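Local coordinates for DUF6836 domain-containing protein (Clostridium leptum, PDB 4PW1) that is of unknown function but folds into a nine-stranded antiparallel beta sheet surrounded by alpha helices, at residues Ser53-Gly58 / Glu65-Leu70; Val47-Asn52 / Asp186-Glu191; Arg118-Asp123 / Tyr238-Glu243; Gln127-Leu132 / Phe213-Tyr218. All blocks are in the same frame, centred on the assembly; numbering follows the deposited sequence. Where two conformers were deposited one is given.

Interaction 1: residues Ser53-Gly58 / Glu65-Leu70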
loop_
_atom_site.group_PDB
_atom_site.type_symbol
_atom_site.label_atom_id
_atom_site.label_comp_id
_atom_site.label_asym_id
_atom_site.label_seq_id
_atom_site.Cartn_x
_atom_site.Cartn_y
_atom_site.Cartn_z
ATOM N N SER B 53 -2.554 17.151 -20.349
ATOM C CA SER B 53 -1.708 16.376 -19.409
ATOM C C SER B 53 -1.143 15.111 -20.052
ATOM O O SER B 53 0.058 14.809 -19.924
ATOM C CB SER B 53 -2.500 16.014 -18.174
ATOM O OG SER B 53 -2.882 17.193 -17.463
ATOM N N VAL B 54 -1.987 14.386 -20.780
ATOM C CA VAL B 54 -1.555 13.201 -21.509
ATOM C C VAL B 54 -0.419 13.552 -22.472
ATOM O O VAL B 54 0.649 12.900 -22.448
ATOM C CB VAL B 54 -2.717 12.527 -22.266
ATOM C CG1 VAL B 54 -2.216 11.423 -23.203
ATOM C CG2 VAL B 54 -3.769 11.986 -21.288
ATOM N N ARG B 55 -0.596 14.589 -23.294
ATOM C CA ARG B 55 0.455 14.958 -24.249
ATOM C C ARG B 55 1.751 15.483 -23.611
ATOM O O ARG B 55 2.850 15.149 -24.056
ATOM C CB ARG B 55 -0.059 15.991 -25.271
ATOM C CG ARG B 55 -1.071 15.445 -26.277
ATOM C CD ARG B 55 -1.337 16.493 -27.358
ATOM N NE ARG B 55 -2.156 17.568 -26.809
ATOM C CZ ARG B 55 -3.485 17.578 -26.816
ATOM N NH1 ARG B 55 -4.198 16.567 -27.294
ATOM N NH2 ARG B 55 -4.125 18.582 -26.267
ATOM N N ILE B 56 1.629 16.321 -22.597
ATOM C CA ILE B 56 2.794 17.033 -22.054
ATOM C C ILE B 56 3.471 16.252 -20.918
ATOM O O ILE B 56 4.697 16.163 -20.871
ATOM C CB ILE B 56 2.377 18.432 -21.607
ATOM C CG1 ILE B 56 1.985 19.266 -22.836
ATOM C CG2 ILE B 56 3.482 19.088 -20.828
ATOM C CD1 ILE B 56 1.280 20.564 -22.500
ATOM N N LEU B 57 2.697 15.688 -20.001
ATOM C CA LEU B 57 3.302 14.856 -18.932
ATOM C C LEU B 57 3.628 13.470 -19.452
ATOM O O LEU B 57 4.688 12.917 -19.139
ATOM C CB LEU B 57 2.399 14.736 -17.690
ATOM C CG LEU B 57 1.956 16.051 -17.051
ATOM C CD1 LEU B 57 1.143 15.821 -15.794
ATOM C CD2 LEU B 57 3.157 16.928 -16.730
ATOM N N GLY B 58 2.737 12.899 -20.251
ATOM C CA GLY B 58 2.920 11.523 -20.739
ATOM C C GLY B 58 3.827 11.494 -21.956
ATOM O O GLY B 58 4.832 10.824 -21.995
ATOM N N GLU B 65 -9.419 15.559 -30.645
ATOM C CA GLU B 65 -10.454 14.810 -31.322
ATOM C C GLU B 65 -10.359 13.326 -30.996
ATOM O O GLU B 65 -11.370 12.680 -30.763
ATOM C CB GLU B 65 -10.379 15.028 -32.839
ATOM C CG GLU B 65 -11.417 14.174 -33.549
ATOM C CD GLU B 65 -11.641 14.477 -35.028
ATOM O OE1 GLU B 65 -10.928 15.315 -35.609
ATOM O OE2 GLU B 65 -12.551 13.824 -35.603
ATOM N N GLU B 66 -9.155 12.786 -30.904
ATOM C CA GLU B 66 -8.993 11.362 -30.491
ATOM C C GLU B 66 -9.187 11.144 -28.976
ATOM O O GLU B 66 -9.757 10.156 -28.550
ATOM C CB GLU B 66 -7.608 10.848 -30.894
ATOM C CG GLU B 66 -7.245 11.057 -32.359
ATOM C CD GLU B 66 -5.778 10.765 -32.753
ATOM O OE1 GLU B 66 -4.803 11.373 -32.267
ATOM O OE2 GLU B 66 -5.599 9.917 -33.630
ATOM N N LEU B 67 -8.720 12.066 -28.143
ATOM C CA LEU B 67 -8.800 11.857 -26.681
ATOM C C LEU B 67 -10.166 12.187 -26.064
ATOM O O LEU B 67 -10.583 11.517 -25.134
ATOM C CB LEU B 67 -7.743 12.688 -25.961
ATOM C CG LEU B 67 -6.313 12.260 -26.314
ATOM C CD1 LEU B 67 -5.341 13.187 -25.614
ATOM C CD2 LEU B 67 -6.086 10.781 -25.931
ATOM N N TYR B 68 -10.830 13.249 -26.541
ATOM C CA TYR B 68 -12.068 13.737 -25.881
ATOM C C TYR B 68 -13.107 12.648 -25.679
ATOM O O TYR B 68 -13.582 12.470 -24.582
ATOM C CB TYR B 68 -12.674 14.930 -26.649
ATOM C CG TYR B 68 -12.238 16.274 -26.107
ATOM C CD1 TYR B 68 -10.888 16.574 -25.926
ATOM C CD2 TYR B 68 -13.173 17.236 -25.794
ATOM C CE1 TYR B 68 -10.469 17.784 -25.435
ATOM C CE2 TYR B 68 -12.780 18.475 -25.326
ATOM C CZ TYR B 68 -11.441 18.754 -25.159
ATOM O OH TYR B 68 -11.068 19.948 -24.660
ATOM N N PRO B 69 -13.376 11.835 -26.709
ATOM C CA PRO B 69 -14.331 10.772 -26.491
ATOM C C PRO B 69 -13.925 9.726 -25.459
ATOM O O PRO B 69 -14.779 9.008 -24.980
ATOM C CB PRO B 69 -14.447 10.096 -27.866
ATOM C CG PRO B 69 -13.968 11.123 -28.857
ATOM C CD PRO B 69 -12.918 11.898 -28.119
ATOM N N LEU B 70 -12.646 9.641 -25.113
ATOM C CA LEU B 70 -12.175 8.598 -24.201
ATOM C C LEU B 70 -11.968 9.108 -22.773
ATOM O O LEU B 70 -11.855 8.331 -21.835
ATOM C CB LEU B 70 -10.855 8.022 -24.704
ATOM C CG LEU B 70 -10.873 7.458 -26.130
ATOM C CD1 LEU B 70 -9.494 6.970 -26.503
ATOM C CD2 LEU B 70 -11.872 6.318 -26.223
#
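The guanidinium of R55 is the flat group in this contact, and the methyl CD1 of L67 approaches it obliquely, coming to 3.9 Å from R55 NH1. The polar rim of the guanidinium is engaged elsewhere: NH2 forms a salt bridge with D64, and NH1 hydrogen-bonds W62 O. These partners hold the group in place while L67 packs against it. The arginine chain reaches there by a bend at its third torsion (chi3 -73°), which turns the end toward L67 although its CB does not head that way.

The same methyl carries the second half of the contact, since L67 CD1 also lies 4.3 Å from V54 CB. Here both side chains leave their backbones toward each other, and a single leucine branch bridges a valine and an arginine from consecutive positions of one helix. Helix 44-58 and the short helix 64-67 are thereby joined across the short link between them, above the antiparallel sheet, where L88 of strand 80-89 underlies both V54 and L67. A glycerol molecule, probably from the crystallisation liquor, is bound about 6 Å from the L67 side chain. Helix 44-58 finishes in a wider pi-type turn at 54-58: G58 N makes weak bonds to S53 O and V54 O, while L57 N keeps a regular 2.8 Å bond to S53 O.

Interaction 2: residues Val47-Asn52 / Asp186-Glu191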
loop_
_atom_site.group_PDB
_atom_site.type_symbol
_atom_site.label_atom_id
_atom_site.label_comp_id
_atom_site.label_asym_id
_atom_site.label_seq_id
_atom_site.Cartn_x
_atom_site.Cartn_y
_atom_site.Cartn_z
ATOM N N VAL B 47 -11.684 17.984 -18.968
ATOM C CA VAL B 47 -11.302 17.202 -20.124
ATOM C C VAL B 47 -10.139 17.835 -20.898
ATOM O O VAL B 47 -9.183 17.170 -21.217
ATOM C CB VAL B 47 -12.500 16.894 -21.011
ATOM C CG1 VAL B 47 -12.054 16.162 -22.282
ATOM C CG2 VAL B 47 -13.508 16.043 -20.239
ATOM N N SER B 48 -10.213 19.143 -21.151
ATOM C CA SER B 48 -9.163 19.837 -21.838
ATOM C C SER B 48 -7.853 19.725 -21.087
ATOM O O SER B 48 -6.809 19.424 -21.673
ATOM C CB SER B 48 -9.574 21.321 -21.985
ATOM O OG SER B 48 -8.488 21.978 -22.522
ATOM N N PHE B 49 -7.891 19.962 -19.775
ATOM C CA PHE B 49 -6.713 19.832 -18.984
ATOM C C PHE B 49 -6.119 18.396 -19.042
ATOM O O PHE B 49 -4.889 18.211 -19.127
ATOM C CB PHE B 49 -7.007 20.228 -17.533
ATOM C CG PHE B 49 -5.833 20.010 -16.614
ATOM C CD1 PHE B 49 -4.837 20.946 -16.512
ATOM C CD2 PHE B 49 -5.736 18.849 -15.862
ATOM C CE1 PHE B 49 -3.736 20.738 -15.689
ATOM C CE2 PHE B 49 -4.634 18.632 -15.038
ATOM C CZ PHE B 49 -3.622 19.571 -14.953
ATOM N N ALA B 50 -6.972 17.387 -18.972
ATOM C CA ALA B 50 -6.507 15.998 -19.022
ATOM C C ALA B 50 -5.866 15.635 -20.402
ATOM O O ALA B 50 -4.840 14.955 -20.459
ATOM C CB ALA B 50 -7.658 15.059 -18.720
ATOM N N ALA B 51 -6.511 16.029 -21.493
ATOM C CA ALA B 51 -5.929 15.864 -22.839
ATOM C C ALA B 51 -4.523 16.454 -22.952
ATOM O O ALA B 51 -3.589 15.803 -23.457
ATOM C CB ALA B 51 -6.813 16.490 -23.895
ATOM N N ASN B 52 -4.356 17.681 -22.465
ATOM C CA ASN B 52 -3.044 18.302 -22.456
ATOM C C ASN B 52 -2.054 17.604 -21.477
ATOM O O ASN B 52 -0.860 17.488 -21.742
ATOM C CB ASN B 52 -3.212 19.759 -22.128
ATOM C CG ASN B 52 -3.748 20.536 -23.320
ATOM O OD1 ASN B 52 -3.031 20.766 -24.265
ATOM N ND2 ASN B 52 -4.985 20.912 -23.272
ATOM N N ASP B 186 1.870 26.419 -18.180
ATOM C CA ASP B 186 1.971 27.520 -19.163
ATOM C C ASP B 186 0.996 27.311 -20.312
ATOM O O ASP B 186 0.282 28.219 -20.702
ATOM C CB ASP B 186 3.371 27.615 -19.754
ATOM C CG ASP B 186 4.393 27.979 -18.745
ATOM O OD1 ASP B 186 4.008 28.466 -17.683
ATOM O OD2 ASP B 186 5.590 27.790 -19.000
ATOM N N GLN B 187 0.956 26.098 -20.846
ATOM C CA GLN B 187 0.009 25.759 -21.904
ATOM C C GLN B 187 -1.435 26.129 -21.505
ATOM O O GLN B 187 -2.128 26.824 -22.283
ATOM C CB GLN B 187 0.124 24.276 -22.248
ATOM C CG GLN B 187 -0.880 23.739 -23.254
ATOM C CD GLN B 187 -0.749 24.375 -24.617
ATOM O OE1 GLN B 187 0.274 24.970 -24.942
ATOM N NE2 GLN B 187 -1.800 24.264 -25.413
HETATM N N MSE B 188 -1.868 25.754 -20.287
HETATM C CA MSE B 188 -3.228 26.105 -19.834
HETATM C C MSE B 188 -3.420 27.644 -19.685
HETATM O O MSE B 188 -4.434 28.194 -20.089
HETATM C CB MSE B 188 -3.560 25.395 -18.522
HETATM C CG MSE B 188 -3.464 23.882 -18.603
HETATM SE SE MSE B 188 -4.446 23.079 -20.090
HETATM C CE MSE B 188 -3.419 23.168 -21.650
ATOM N N ARG B 189 -2.439 28.347 -19.135
ATOM C CA ARG B 189 -2.587 29.784 -18.924
ATOM C C ARG B 189 -2.610 30.548 -20.249
ATOM O O ARG B 189 -3.484 31.388 -20.441
ATOM C CB ARG B 189 -1.510 30.325 -17.983
ATOM C CG ARG B 189 -1.662 29.743 -16.586
ATOM C CD ARG B 189 -0.803 30.396 -15.515
ATOM N NE ARG B 189 -0.832 29.700 -14.221
ATOM C CZ ARG B 189 -1.920 29.536 -13.475
ATOM N NH1 ARG B 189 -3.097 29.962 -13.899
ATOM N NH2 ARG B 189 -1.842 28.938 -12.309
ATOM N N LYS B 190 -1.674 30.221 -21.161
ATOM C CA LYS B 190 -1.631 30.761 -22.551
ATOM C C LYS B 190 -2.986 30.664 -23.206
ATOM O O LYS B 190 -3.443 31.610 -23.816
ATOM C CB LYS B 190 -0.620 30.021 -23.449
ATOM N N GLU B 191 -3.639 29.522 -23.060
ATOM C CA GLU B 191 -4.956 29.292 -23.658
ATOM C C GLU B 191 -6.102 29.823 -22.792
ATOM O O GLU B 191 -7.259 29.601 -23.118
ATOM C CB GLU B 191 -5.207 27.773 -23.858
ATOM C CG GLU B 191 -4.128 27.017 -24.656
ATOM C CD GLU B 191 -4.283 27.166 -26.155
ATOM O OE1 GLU B 191 -5.345 26.776 -26.675
ATOM O OE2 GLU B 191 -3.340 27.675 -26.814
#
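M188, a selenomethionine, reaches from helix 186-190 to F49 and N52 of helix 47-52. Its CB points toward that helix, and the contact begins one atom further on. CG lies beside F49 CD1 at 3.9 Å, close to the plane of the ring, so the methylene meets the phenyl edge. The chain then bends at its second torsion (chi2 -51°), carrying the selenium past the ring and on to N52. SE sits 5.4 Å from the F49 ring centroid, at an oblique position 69° off the ring normal, and 3.9 Å from N52 ND2. A second bend ends in CE, whose modelled position is too close to N52 to be relied on.

The N52 amide has bonds of its own. ND2 donates to S48 O at 2.8 Å, one turn back, from above the carbonyl plane, whereas N52 N reaches the same oxygen from the other face; OD1 accepts from R55 NH2. The amide is thus tied down at both ends. Beside it, Q187 adds a light touch, its CG 3.8 Å from N52 OD1, the two side chains crossing at about a right angle.

F49 also meets Y196 edge-to-face and touches M100 of the sheet. The short helical segments run at 139° to each other with axes 10.9 Å apart, a roughly antiparallel helix pair bridged by a Met-aromatic contact.

Interaction 3: residues Arg118-Asp123 / Tyr238-Glu243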
loop_
_atom_site.group_PDB
_atom_site.type_symbol
_atom_site.label_atom_id
_atom_site.label_comp_id
_atom_site.label_asym_id
_atom_site.label_seq_id
_atom_site.Cartn_x
_atom_site.Cartn_y
_atom_site.Cartn_z
ATOM N N ARG B 118 8.913 -4.226 -20.761
ATOM C CA ARG B 118 9.524 -5.412 -20.149
ATOM C C ARG B 118 9.800 -5.201 -18.658
ATOM O O ARG B 118 9.934 -4.074 -18.158
ATOM C CB ARG B 118 10.805 -5.831 -20.857
ATOM C CG ARG B 118 11.880 -4.812 -20.793
ATOM C CD ARG B 118 13.107 -5.311 -21.520
ATOM N NE ARG B 118 14.112 -4.285 -21.374
ATOM C CZ ARG B 118 14.992 -4.228 -20.401
ATOM N NH1 ARG B 118 15.041 -5.185 -19.455
ATOM N NH2 ARG B 118 15.821 -3.197 -20.370
ATOM N N GLU B 119 9.912 -6.317 -17.971
ATOM C CA GLU B 119 10.208 -6.317 -16.568
ATOM C C GLU B 119 11.683 -6.031 -16.359
ATOM O O GLU B 119 12.547 -6.691 -16.930
ATOM C CB GLU B 119 9.834 -7.682 -15.997
ATOM C CG GLU B 119 9.986 -7.801 -14.498
ATOM C CD GLU B 119 9.535 -9.162 -14.001
ATOM O OE1 GLU B 119 8.374 -9.532 -14.277
ATOM O OE2 GLU B 119 10.345 -9.861 -13.350
ATOM N N ALA B 120 11.986 -5.020 -15.565
ATOM C CA ALA B 120 13.389 -4.712 -15.235
ATOM C C ALA B 120 13.972 -5.826 -14.388
ATOM O O ALA B 120 13.286 -6.348 -13.529
ATOM C CB ALA B 120 13.452 -3.422 -14.443
ATOM N N THR B 121 15.220 -6.167 -14.610
ATOM C CA THR B 121 15.929 -7.130 -13.740
ATOM C C THR B 121 16.310 -6.438 -12.427
ATOM O O THR B 121 16.261 -5.200 -12.312
ATOM C CB THR B 121 17.213 -7.628 -14.404
ATOM O OG1 THR B 121 18.047 -6.504 -14.691
ATOM C CG2 THR B 121 16.917 -8.367 -15.711
ATOM N N ALA B 122 16.708 -7.232 -11.447
ATOM C CA ALA B 122 17.226 -6.716 -10.168
ATOM C C ALA B 122 18.384 -5.713 -10.382
ATOM O O ALA B 122 18.411 -4.635 -9.776
ATOM C CB ALA B 122 17.683 -7.881 -9.295
ATOM N N ASP B 123 19.309 -6.057 -11.274
ATOM C CA ASP B 123 20.435 -5.169 -11.581
ATOM C C ASP B 123 20.025 -3.846 -12.219
ATOM O O ASP B 123 20.582 -2.806 -11.888
ATOM C CB ASP B 123 21.443 -5.869 -12.489
ATOM C CG ASP B 123 22.344 -6.846 -11.726
ATOM O OD1 ASP B 123 22.376 -6.806 -10.476
ATOM O OD2 ASP B 123 23.030 -7.660 -12.379
ATOM N N TYR B 238 8.774 6.388 -10.961
ATOM C CA TYR B 238 9.878 6.293 -11.903
ATOM C C TYR B 238 9.872 4.962 -12.625
ATOM O O TYR B 238 9.785 3.906 -11.977
ATOM C CB TYR B 238 11.191 6.481 -11.168
ATOM C CG TYR B 238 12.423 6.567 -12.045
ATOM C CD1 TYR B 238 12.742 7.752 -12.718
ATOM C CD2 TYR B 238 13.318 5.503 -12.140
ATOM C CE1 TYR B 238 13.890 7.861 -13.464
ATOM C CE2 TYR B 238 14.476 5.610 -12.900
ATOM C CZ TYR B 238 14.748 6.792 -13.563
ATOM O OH TYR B 238 15.897 6.928 -14.301
ATOM N N SER B 239 9.974 5.027 -13.951
ATOM C CA SER B 239 10.180 3.851 -14.773
ATOM C C SER B 239 11.690 3.607 -15.008
ATOM O O SER B 239 12.375 4.450 -15.605
ATOM C CB SER B 239 9.505 4.008 -16.112
ATOM O OG SER B 239 9.989 3.028 -16.994
ATOM N N PRO B 240 12.220 2.469 -14.527
ATOM C CA PRO B 240 13.612 2.134 -14.797
ATOM C C PRO B 240 13.827 1.787 -16.281
ATOM O O PRO B 240 14.899 1.966 -16.780
ATOM C CB PRO B 240 13.874 0.913 -13.888
ATOM C CG PRO B 240 12.528 0.282 -13.756
ATOM C CD PRO B 240 11.584 1.460 -13.674
ATOM N N ILE B 241 12.791 1.367 -16.993
ATOM C CA ILE B 241 12.927 1.086 -18.408
ATOM C C ILE B 241 13.048 2.412 -19.202
ATOM O O ILE B 241 13.978 2.572 -19.998
ATOM C CB ILE B 241 11.728 0.274 -18.915
ATOM C CG1 ILE B 241 11.555 -1.019 -18.080
ATOM C CG2 ILE B 241 11.891 -0.025 -20.387
ATOM C CD1 ILE B 241 12.805 -1.868 -17.981
ATOM N N GLU B 242 12.126 3.349 -18.970
ATOM C CA GLU B 242 12.150 4.644 -19.661
ATOM C C GLU B 242 13.130 5.631 -19.087
ATOM O O GLU B 242 13.404 6.642 -19.708
ATOM C CB GLU B 242 10.765 5.284 -19.703
ATOM C CG GLU B 242 9.710 4.352 -20.295
ATOM C CD GLU B 242 8.385 5.053 -20.652
ATOM O OE1 GLU B 242 8.312 6.308 -20.591
ATOM O OE2 GLU B 242 7.400 4.347 -20.942
ATOM N N GLU B 243 13.646 5.359 -17.897
ATOM C CA GLU B 243 14.527 6.290 -17.195
ATOM C C GLU B 243 13.904 7.691 -17.050
ATOM O O GLU B 243 14.550 8.710 -17.261
ATOM C CB GLU B 243 15.890 6.343 -17.870
ATOM C CG GLU B 243 16.567 4.971 -17.882
ATOM C CD GLU B 243 18.065 5.082 -18.121
ATOM O OE1 GLU B 243 18.456 5.293 -19.276
ATOM O OE2 GLU B 243 18.834 5.031 -17.138
#
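The turn between strand 233-239 and strand 244-251 presses I241 and P240 against R118 and A120, in the run that leads into helix 122-141. I241 makes the largest share of the contact. Its CG1 packs against the backbone at R118 O, 3.5 Å away, and its CD1 continues past that oxygen to lie over the middle of one face of the R118 guanidinium, 4.0 Å from the plane. With CG set between its backbone N and carbonyl carbon (chi1 63°) and the chain extended from there to NE, R118 carries its flat end over to the isoleucine methyl. A120 CB fills the corner between the two turn residues, at 3.9 Å from both P240 CG and I241 CD1.

Each partner is shaped by a local motif. In the turn, S239 OG accepts from E242 N at 2.9 Å in a nearly straight bond (173°), an ST motif spanning residues 240-242, which have helical backbone angles without the regular helical bonds. Across from it, T121 is the N-cap of helix 122-141; its hydroxyl caps a backbone N just beyond, while E124 OE1 accepts from T121 N, the reciprocal pattern of a capping box. E124 OE1 also makes a salt bridge with R118 NH1, so E124 probably helps to position the guanidinium. N220 completes the setting by bonding both A120 N and R118 O.

Interaction 4: residues Gln127-Leu132 / Phe213-Tyr218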
loop_
_atom_site.group_PDB
_atom_site.type_symbol
_atom_site.label_atom_id
_atom_site.label_comp_id
_atom_site.label_asym_id
_atom_site.label_seq_id
_atom_site.Cartn_x
_atom_site.Cartn_y
_atom_site.Cartn_z
ATOM N N GLN B 127 20.642 -0.130 -10.732
ATOM C CA GLN B 127 21.213 0.929 -11.568
ATOM C C GLN B 127 20.274 2.115 -11.662
ATOM O O GLN B 127 20.703 3.243 -11.595
ATOM C CB GLN B 127 21.487 0.428 -12.989
ATOM C CG GLN B 127 22.572 -0.622 -13.096
ATOM C CD GLN B 127 22.443 -1.434 -14.370
ATOM O OE1 GLN B 127 21.956 -0.944 -15.391
ATOM N NE2 GLN B 127 22.868 -2.680 -14.312
ATOM N N ALA B 128 18.981 1.850 -11.844
ATOM C CA ALA B 128 17.985 2.942 -11.936
ATOM C C ALA B 128 17.962 3.740 -10.642
ATOM O O ALA B 128 17.928 4.971 -10.654
ATOM C CB ALA B 128 16.599 2.403 -12.217
ATOM N N LEU B 129 18.011 3.042 -9.519
ATOM C CA LEU B 129 18.045 3.732 -8.246
ATOM C C LEU B 129 19.324 4.584 -8.110
ATOM O O LEU B 129 19.274 5.743 -7.643
ATOM C CB LEU B 129 17.920 2.762 -7.101
ATOM C CG LEU B 129 17.871 3.406 -5.720
ATOM C CD1 LEU B 129 16.633 4.259 -5.567
ATOM C CD2 LEU B 129 17.920 2.346 -4.630
ATOM N N GLY B 130 20.464 4.042 -8.532
ATOM C CA GLY B 130 21.699 4.829 -8.600
ATOM C C GLY B 130 21.568 6.094 -9.461
ATOM O O GLY B 130 21.984 7.168 -9.062
ATOM N N LYS B 131 21.001 5.980 -10.648
ATOM C CA LYS B 131 20.831 7.144 -11.518
ATOM C C LYS B 131 19.932 8.187 -10.813
ATOM O O LYS B 131 20.226 9.404 -10.807
ATOM C CB LYS B 131 20.286 6.707 -12.895
ATOM C CG LYS B 131 20.081 7.819 -13.941
ATOM C CD LYS B 131 21.370 8.570 -14.328
ATOM C CE LYS B 131 21.177 9.461 -15.562
ATOM N NZ LYS B 131 19.875 10.218 -15.538
ATOM N N LEU B 132 18.857 7.711 -10.209
ATOM C CA LEU B 132 17.909 8.571 -9.525
ATOM C C LEU B 132 18.567 9.340 -8.408
ATOM O O LEU B 132 18.392 10.564 -8.286
ATOM C CB LEU B 132 16.768 7.707 -9.008
ATOM C CG LEU B 132 15.370 8.257 -8.919
ATOM C CD1 LEU B 132 14.978 9.100 -10.117
ATOM C CD2 LEU B 132 14.443 7.072 -8.722
ATOM N N PHE B 213 14.904 11.702 0.572
ATOM C CA PHE B 213 14.472 10.875 -0.554
ATOM C C PHE B 213 14.477 9.399 -0.089
ATOM O O PHE B 213 15.523 8.865 0.227
ATOM C CB PHE B 213 15.461 11.103 -1.668
ATOM C CG PHE B 213 15.379 10.145 -2.811
ATOM C CD1 PHE B 213 14.209 9.526 -3.173
ATOM C CD2 PHE B 213 16.512 9.896 -3.553
ATOM C CE1 PHE B 213 14.178 8.636 -4.235
ATOM C CE2 PHE B 213 16.492 9.013 -4.619
ATOM C CZ PHE B 213 15.317 8.389 -4.969
ATOM N N THR B 214 13.325 8.763 -0.045
ATOM C CA THR B 214 13.296 7.328 0.218
ATOM C C THR B 214 12.588 6.645 -0.948
ATOM O O THR B 214 12.014 7.325 -1.825
ATOM C CB THR B 214 12.603 6.993 1.535
ATOM O OG1 THR B 214 11.275 7.474 1.487
ATOM C CG2 THR B 214 13.326 7.589 2.699
ATOM N N SER B 215 12.687 5.323 -1.019
ATOM C CA SER B 215 12.121 4.641 -2.167
ATOM C C SER B 215 11.738 3.195 -1.910
ATOM O O SER B 215 12.209 2.574 -0.988
ATOM C CB SER B 215 13.112 4.698 -3.322
ATOM O OG SER B 215 14.289 4.043 -2.952
ATOM N N LEU B 216 10.871 2.682 -2.763
ATOM C CA LEU B 216 10.580 1.240 -2.810
ATOM C C LEU B 216 10.252 0.888 -4.259
ATOM O O LEU B 216 10.031 1.783 -5.098
ATOM C CB LEU B 216 9.413 0.897 -1.874
ATOM C CG LEU B 216 8.070 1.575 -2.123
ATOM C CD1 LEU B 216 7.361 1.060 -3.376
ATOM C CD2 LEU B 216 7.162 1.393 -0.896
ATOM N N SER B 217 10.236 -0.405 -4.535
ATOM C CA SER B 217 9.868 -0.894 -5.828
ATOM C C SER B 217 8.532 -1.572 -5.732
ATOM O O SER B 217 8.274 -2.434 -4.833
ATOM C CB SER B 217 10.938 -1.822 -6.387
ATOM O OG SER B 217 10.587 -2.266 -7.687
ATOM N N TYR B 218 7.682 -1.220 -6.677
ATOM C CA TYR B 218 6.359 -1.798 -6.771
ATOM C C TYR B 218 5.946 -1.810 -8.234
ATOM O O TYR B 218 6.047 -0.795 -8.919
ATOM C CB TYR B 218 5.389 -0.896 -6.016
ATOM C CG TYR B 218 3.951 -1.368 -5.972
ATOM C CD1 TYR B 218 3.574 -2.535 -5.262
ATOM C CD2 TYR B 218 2.945 -0.621 -6.583
ATOM C CE1 TYR B 218 2.229 -2.930 -5.165
ATOM C CE2 TYR B 218 1.622 -1.021 -6.519
ATOM C CZ TYR B 218 1.272 -2.169 -5.800
ATOM O OH TYR B 218 -0.035 -2.525 -5.692
#
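L132 and F213 form the more enclosed part of this contact. The ring atom CZ of F213 lies 4.0 Å from L132 CG and 4.1 Å from L132 CD2, with the two side chains crossing at about a right angle; the leucine comes obliquely to the ring. Carrying CG anti to its backbone N (chi1 168°), F213 swings its ring toward the helix. The ring is further held by W136, which meets it edge-to-face, and by Y226, whose plane is nearly parallel to it. L132 itself is buried and also touches Y238 of the sheet.

L129 and S215 lie on the more accessible side, both partly exposed where L132 is buried. The loose element here is the marginal touch of L129 CD1 on F213 CZ, at 4.4 Å. The same methyl comes close to a polar neighbour, S215 OG at 3.5 Å, a van der Waals approach to a hydroxyl. The leucine does not aim its CB at the strand; its branch end closes the gap.

Along 213-216 the side chains alternate: F213 and S215 point toward the helix, whereas T214 and L216 point away from it and pack on L18 and L20 of the second subunit. Helix 122-141 thus lies over one face of strand 214-218, an edge strand of the chain's antiparallel sheet, in an alpha-on-beta arrangement beside the subunit interface.

Overall arrangement
Interactions 1 and 2 are buried and share helix 44-58, their centres about 10 Å apart; L67 touches A51 and I56 touches Q187, so the two contacts adjoin along helix 44-58. Interactions 3 and 4 are only partly buried and share helix 122-141 and the sheet, again with centres about 10 Å apart, joined where P240 and Y238 meet A128 and L132. The two pairs are 25 to 31 Å apart, centre to centre. No hydrogen bond crosses any of the four. An arginine flanks an aliphatic methyl in interactions 1 and 3, selenium meets a ring in interaction 2, and leucines meet a phenyl ring in interaction 4.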